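Local coordinates for cephalosporin acylase (Bacillus halodurans, PDB 2NLZ), which is probably an acylase of the Ntn-hydrolase clan, related to the gamma-glutamyltranspeptidases, at residues E253-D258 against E266-G271; N270-V275 against T420-F425. The protein carries 1 engineered substitution. One frame throughout, in Å; residues are numbered along the deposited sequence.

Overall arrangement
Contacts 1 and 2 are consecutive steps along one path: the loop that leaves the hairpin in contact 1 becomes the start of helix 274-283 in contact 2, and both include Asn270 and Gly271. Their centres lie about 7 Å apart. Glu266 bridges them, its CG 3.4 Å from Gly273 O, and Ile267 CG1 packs 3.8 Å from Pro423 CG. Contact 1 is the outer of the two, centred about 15 Å from the middle of the chain against about 9 Å for contact 2. His448 of helix 444-457 meets both, hydrogen-bonding to Glu266 and touching Ile422. Strands stacked against helices in this way are consistent with the layered Ntn-hydrolase fold.

Contact 1. Residues E253-D258 against E266-G271; sequences EPISID and EIPPNG
Glu266 N donates to Ile255 O over 3.0 Å, and Ile255 N returns a bond to Glu266 O, also of 3.0 Å. Both are close to straight, with N-H...O angles of 168° and 157°. The two residues thus form an antiparallel hydrogen-bonded pair, an instructive case of how a beta hairpin ends. One further hydrogen-bonded pair would set Glu253 against Pro268, but a proline has no N-H to give. Its ring lies there instead, with Pro268 CG 3.3 Å from Glu253 O and Pro268 CD 3.8 Å from Pro254 CA, and van der Waals packing takes over from backbone pairing.

Ile255 carries most of the apolar contact. Its CG1 sits between the backbone N and the carbonyl carbon (chi1 49°), which lays the longer branch over the loop that leaves the hairpin: CD1 lies 3.7 Å from Pro268 CA and 4.0 Å from Pro269 CD. The shorter branch meets the first of the two prolines, CG2 standing 4.1 Å from Pro268 CB. The isoleucine therefore slants across both prolines as the chain turns out of the sheet. Glu266 carries its carboxylate away from Ile255, and OE2 is hydrogen-bonded to His448.

Strands 250-259 and 262-266 form the hairpin, whose backbone pairing continues with Ile257 opposite Val264. Leu277 of helix 274-283 packs on Ile255 and Glu266, while Pro254 and Ile267 rest on Leu75 of strand 71-78.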
loop_
_atom_site.group_PDB
_atom_site.type_symbol
_atom_site.label_atom_id
_atom_site.label_comp_id
_atom_site.label_asym_id
_atom_site.label_seq_id
_atom_site.Cartn_x
_atom_site.Cartn_y
_atom_site.Cartn_z
ATOM N N GLU D 253 31.695 15.432 29.732
ATOM C CA GLU D 253 32.132 14.089 29.315
ATOM C C GLU D 253 30.955 13.201 28.886
ATOM O O GLU D 253 30.096 12.856 29.715
ATOM C CB GLU D 253 32.947 13.422 30.440
ATOM C CG GLU D 253 33.647 12.110 30.051
ATOM C CD GLU D 253 34.784 12.305 29.056
ATOM O OE1 GLU D 253 35.511 13.320 29.159
ATOM O OE2 GLU D 253 34.951 11.433 28.173
ATOM N N PRO D 254 30.915 12.828 27.590
ATOM C CA PRO D 254 29.817 12.017 27.029
ATOM C C PRO D 254 29.678 10.643 27.692
ATOM O O PRO D 254 30.681 10.035 28.098
ATOM C CB PRO D 254 30.195 11.857 25.552
ATOM C CG PRO D 254 31.647 12.175 25.476
ATOM C CD PRO D 254 31.925 13.166 26.573
ATOM N N ILE D 255 28.426 10.189 27.800
ATOM C CA ILE D 255 28.068 8.908 28.410
ATOM C C ILE D 255 27.599 7.920 27.348
ATOM O O ILE D 255 27.090 8.319 26.293
ATOM C CB ILE D 255 26.956 9.078 29.467
ATOM C CG1 ILE D 255 25.794 9.908 28.902
ATOM C CG2 ILE D 255 27.530 9.698 30.749
ATOM C CD1 ILE D 255 24.573 9.943 29.798
ATOM N N SER D 256 27.771 6.631 27.630
ATOM C CA SER D 256 27.419 5.594 26.668
ATOM C C SER D 256 26.911 4.289 27.268
ATOM O O SER D 256 26.851 4.105 28.485
ATOM C CB SER D 256 28.595 5.292 25.731
ATOM O OG SER D 256 29.605 4.566 26.397
ATOM N N ILE D 257 26.558 3.389 26.366
ATOM C CA ILE D 257 26.010 2.092 26.682
ATOM C C ILE D 257 26.594 1.175 25.623
ATOM O O ILE D 257 26.795 1.607 24.481
ATOM C CB ILE D 257 24.449 2.132 26.604
ATOM C CG1 ILE D 257 23.846 2.457 27.978
ATOM C CG2 ILE D 257 23.851 0.844 25.999
ATOM C CD1 ILE D 257 24.432 1.653 29.141
ATOM N N ASP D 258 26.914 -0.065 25.994
ATOM C CA ASP D 258 27.265 -1.061 24.993
ATOM C C ASP D 258 25.976 -1.654 24.467
ATOM O O ASP D 258 25.266 -2.332 25.203
ATOM C CB ASP D 258 28.151 -2.161 25.568
ATOM C CG ASP D 258 28.667 -3.116 24.497
ATOM O OD1 ASP D 258 27.881 -3.953 23.988
ATOM O OD2 ASP D 258 29.868 -3.035 24.170
ATOM N N GLU D 266 25.496 9.759 24.251
ATOM C CA GLU D 266 24.664 10.921 24.467
ATOM C C GLU D 266 25.436 11.924 25.340
ATOM O O GLU D 266 26.401 11.556 26.023
ATOM C CB GLU D 266 23.368 10.520 25.186
ATOM C CG GLU D 266 22.480 9.509 24.465
ATOM C CD GLU D 266 21.641 10.104 23.339
ATOM O OE1 GLU D 266 21.461 11.346 23.293
ATOM O OE2 GLU D 266 21.150 9.312 22.503
ATOM N N ILE D 267 25.017 13.186 25.307
ATOM C CA ILE D 267 25.422 14.173 26.300
ATOM C C ILE D 267 24.855 13.746 27.660
ATOM O O ILE D 267 23.695 13.326 27.737
ATOM C CB ILE D 267 24.864 15.570 25.934
ATOM C CG1 ILE D 267 25.456 16.067 24.603
ATOM C CG2 ILE D 267 25.066 16.580 27.079
ATOM C CD1 ILE D 267 26.982 16.123 24.542
ATOM N N PRO D 268 25.673 13.828 28.733
ATOM C CA PRO D 268 25.241 13.560 30.111
ATOM C C PRO D 268 24.205 14.561 30.624
ATOM O O PRO D 268 24.054 15.625 30.035
ATOM C CB PRO D 268 26.541 13.701 30.911
ATOM C CG PRO D 268 27.369 14.587 30.103
ATOM C CD PRO D 268 27.100 14.179 28.690
ATOM N N PRO D 269 23.485 14.205 31.706
ATOM C CA PRO D 269 22.489 15.015 32.399
ATOM C C PRO D 269 22.694 16.523 32.455
ATOM O O PRO D 269 23.813 17.030 32.316
ATOM C CB PRO D 269 22.486 14.408 33.786
ATOM C CG PRO D 269 22.589 12.971 33.493
ATOM C CD PRO D 269 23.564 12.871 32.333
ATOM N N ASN D 270 21.585 17.186 32.770
ATOM C CA ASN D 270 21.158 18.426 32.148
ATOM C C ASN D 270 20.353 17.947 30.915
ATOM O O ASN D 270 19.134 18.062 30.894
ATOM C CB ASN D 270 22.342 19.340 31.794
ATOM C CG ASN D 270 21.916 20.765 31.408
ATOM O OD1 ASN D 270 22.736 21.542 30.923
ATOM N ND2 ASN D 270 20.644 21.109 31.620
ATOM N N GLY D 271 21.028 17.335 29.940
ATOM C CA GLY D 271 20.371 16.763 28.756
ATOM C C GLY D 271 19.712 15.426 29.032
ATOM O O GLY D 271 20.141 14.684 29.922
#

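Contact 2. Residues N270-V275 against T420-F425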
loop_
_atom_site.group_PDB
_atom_site.type_symbol
_atom_site.label_atom_id
_atom_site.label_comp_id
_atom_site.label_asym_id
_atom_site.label_seq_id
_atom_site.Cartn_x
_atom_site.Cartn_y
_atom_site.Cartn_z
ATOM N N ASN D 270 21.585 17.186 32.770
ATOM C CA ASN D 270 21.158 18.426 32.148
ATOM C C ASN D 270 20.353 17.947 30.915
ATOM O O ASN D 270 19.134 18.062 30.894
ATOM C CB ASN D 270 22.342 19.340 31.794
ATOM C CG ASN D 270 21.916 20.765 31.408
ATOM O OD1 ASN D 270 22.736 21.542 30.923
ATOM N ND2 ASN D 270 20.644 21.109 31.620
ATOM N N GLY D 271 21.028 17.335 29.940
ATOM C CA GLY D 271 20.371 16.763 28.756
ATOM C C GLY D 271 19.712 15.426 29.032
ATOM O O GLY D 271 20.141 14.684 29.922
ATOM N N GLN D 272 18.674 15.110 28.253
ATOM C CA GLN D 272 17.816 13.943 28.518
ATOM C C GLN D 272 18.206 12.669 27.756
ATOM O O GLN D 272 17.457 11.682 27.765
ATOM C CB GLN D 272 16.330 14.279 28.275
ATOM C CG GLN D 272 15.916 14.405 26.800
ATOM C CD GLN D 272 14.416 14.348 26.591
ATOM O OE1 GLN D 272 13.880 15.034 25.732
ATOM N NE2 GLN D 272 13.736 13.512 27.360
ATOM N N GLY D 273 19.378 12.686 27.119
ATOM C CA GLY D 273 19.863 11.546 26.339
ATOM C C GLY D 273 19.948 10.260 27.137
ATOM O O GLY D 273 19.821 9.163 26.594
ATOM N N LEU D 274 20.167 10.418 28.439
ATOM C CA LEU D 274 20.109 9.347 29.422
ATOM C C LEU D 274 18.966 8.356 29.156
ATOM O O LEU D 274 19.156 7.144 29.260
ATOM C CB LEU D 274 19.924 9.988 30.800
ATOM C CG LEU D 274 20.265 9.233 32.074
ATOM C CD1 LEU D 274 19.220 8.180 32.403
ATOM C CD2 LEU D 274 21.618 8.624 31.902
ATOM N N VAL D 275 17.790 8.891 28.820
ATOM C CA VAL D 275 16.574 8.100 28.619
ATOM C C VAL D 275 16.757 7.080 27.512
ATOM O O VAL D 275 16.464 5.904 27.698
ATOM C CB VAL D 275 15.352 8.994 28.321
ATOM C CG1 VAL D 275 14.132 8.149 28.004
ATOM C CG2 VAL D 275 15.065 9.903 29.507
ATOM N N THR D 420 15.596 18.904 26.490
ATOM C CA THR D 420 15.055 17.911 25.546
ATOM C C THR D 420 15.933 17.644 24.327
ATOM O O THR D 420 15.920 16.547 23.769
ATOM C CB THR D 420 13.660 18.312 25.042
ATOM O OG1 THR D 420 13.713 19.630 24.468
ATOM C CG2 THR D 420 12.654 18.258 26.187
ATOM N N ILE D 421 16.651 18.680 23.912
ATOM C CA ILE D 421 17.629 18.632 22.852
ATOM C C ILE D 421 18.726 17.608 23.136
ATOM O O ILE D 421 19.456 17.719 24.128
ATOM C CB ILE D 421 18.287 19.988 22.766
ATOM C CG1 ILE D 421 17.440 20.962 21.983
ATOM C CG2 ILE D 421 19.634 19.929 22.090
ATOM C CD1 ILE D 421 18.192 22.266 21.891
ATOM N N ILE D 422 18.850 16.611 22.269
ATOM C CA ILE D 422 19.870 15.578 22.444
ATOM C C ILE D 422 20.557 15.140 21.138
ATOM O O ILE D 422 19.938 14.538 20.261
ATOM C CB ILE D 422 19.329 14.332 23.245
ATOM C CG1 ILE D 422 18.159 13.635 22.525
ATOM C CG2 ILE D 422 18.929 14.728 24.682
ATOM C CD1 ILE D 422 17.823 12.253 23.081
ATOM N N PRO D 423 21.851 15.455 21.007
ATOM C CA PRO D 423 22.604 14.991 19.855
ATOM C C PRO D 423 23.219 13.635 20.166
ATOM O O PRO D 423 23.742 13.413 21.268
ATOM C CB PRO D 423 23.701 16.041 19.718
ATOM C CG PRO D 423 23.934 16.549 21.126
ATOM C CD PRO D 423 22.678 16.251 21.934
ATOM N N GLY D 424 23.157 12.725 19.207
ATOM C CA GLY D 424 23.643 11.376 19.448
ATOM C C GLY D 424 24.867 11.065 18.627
ATOM O O GLY D 424 25.082 11.658 17.572
ATOM N N PHE D 425 25.670 10.127 19.117
ATOM C CA PHE D 425 26.781 9.601 18.336
ATOM C C PHE D 425 26.915 8.096 18.479
ATOM O O PHE D 425 26.732 7.551 19.564
ATOM C CB PHE D 425 28.093 10.269 18.735
ATOM C CG PHE D 425 29.099 10.346 17.615
ATOM C CD1 PHE D 425 29.201 11.497 16.844
ATOM C CD2 PHE D 425 29.944 9.272 17.333
ATOM C CE1 PHE D 425 30.126 11.578 15.811
ATOM C CE2 PHE D 425 30.870 9.345 16.301
ATOM C CZ PHE D 425 30.961 10.504 15.543
#
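With CG1 of Ile422 between its backbone N and carbonyl carbon (chi1 61°), both branches reach the chain at Gln272 and Gly273. The chi1 of Gln272, 74°, likewise places CG between N and the carbonyl carbon, and from there the chain runs out extended past Thr420. The CG2 methyl of Ile422 lies beside the backbone, 3.6 Å from Gln272 N, and also touches Gln272 CG at 3.7 Å. The longer branch settles on the glycine that follows, Ile422 CD1 being 3.9 Å from Gly273 CA. The side chains of Gln272 and Ile422 cross at about a right angle, so they meet over a short length. Farther out, Gln272 CD passes 3.8 Å from Thr420 CA, whereas the hydroxyl of Thr420 is hydrogen-bonded to Arg397.

This is buried packing that shows how a helix start can be seated on the lead-in to a strand. Val275 N bonds back to Gln272 O over 3.0 Å as the chain enters helix 274-283. Pro445 of helix 444-457 touches Gln272 and Val275, His448 of that helix touches Ile422, and at the entry to strand 424-428, Ile421 and Pro423 pack on strands 71-78 and 370-376.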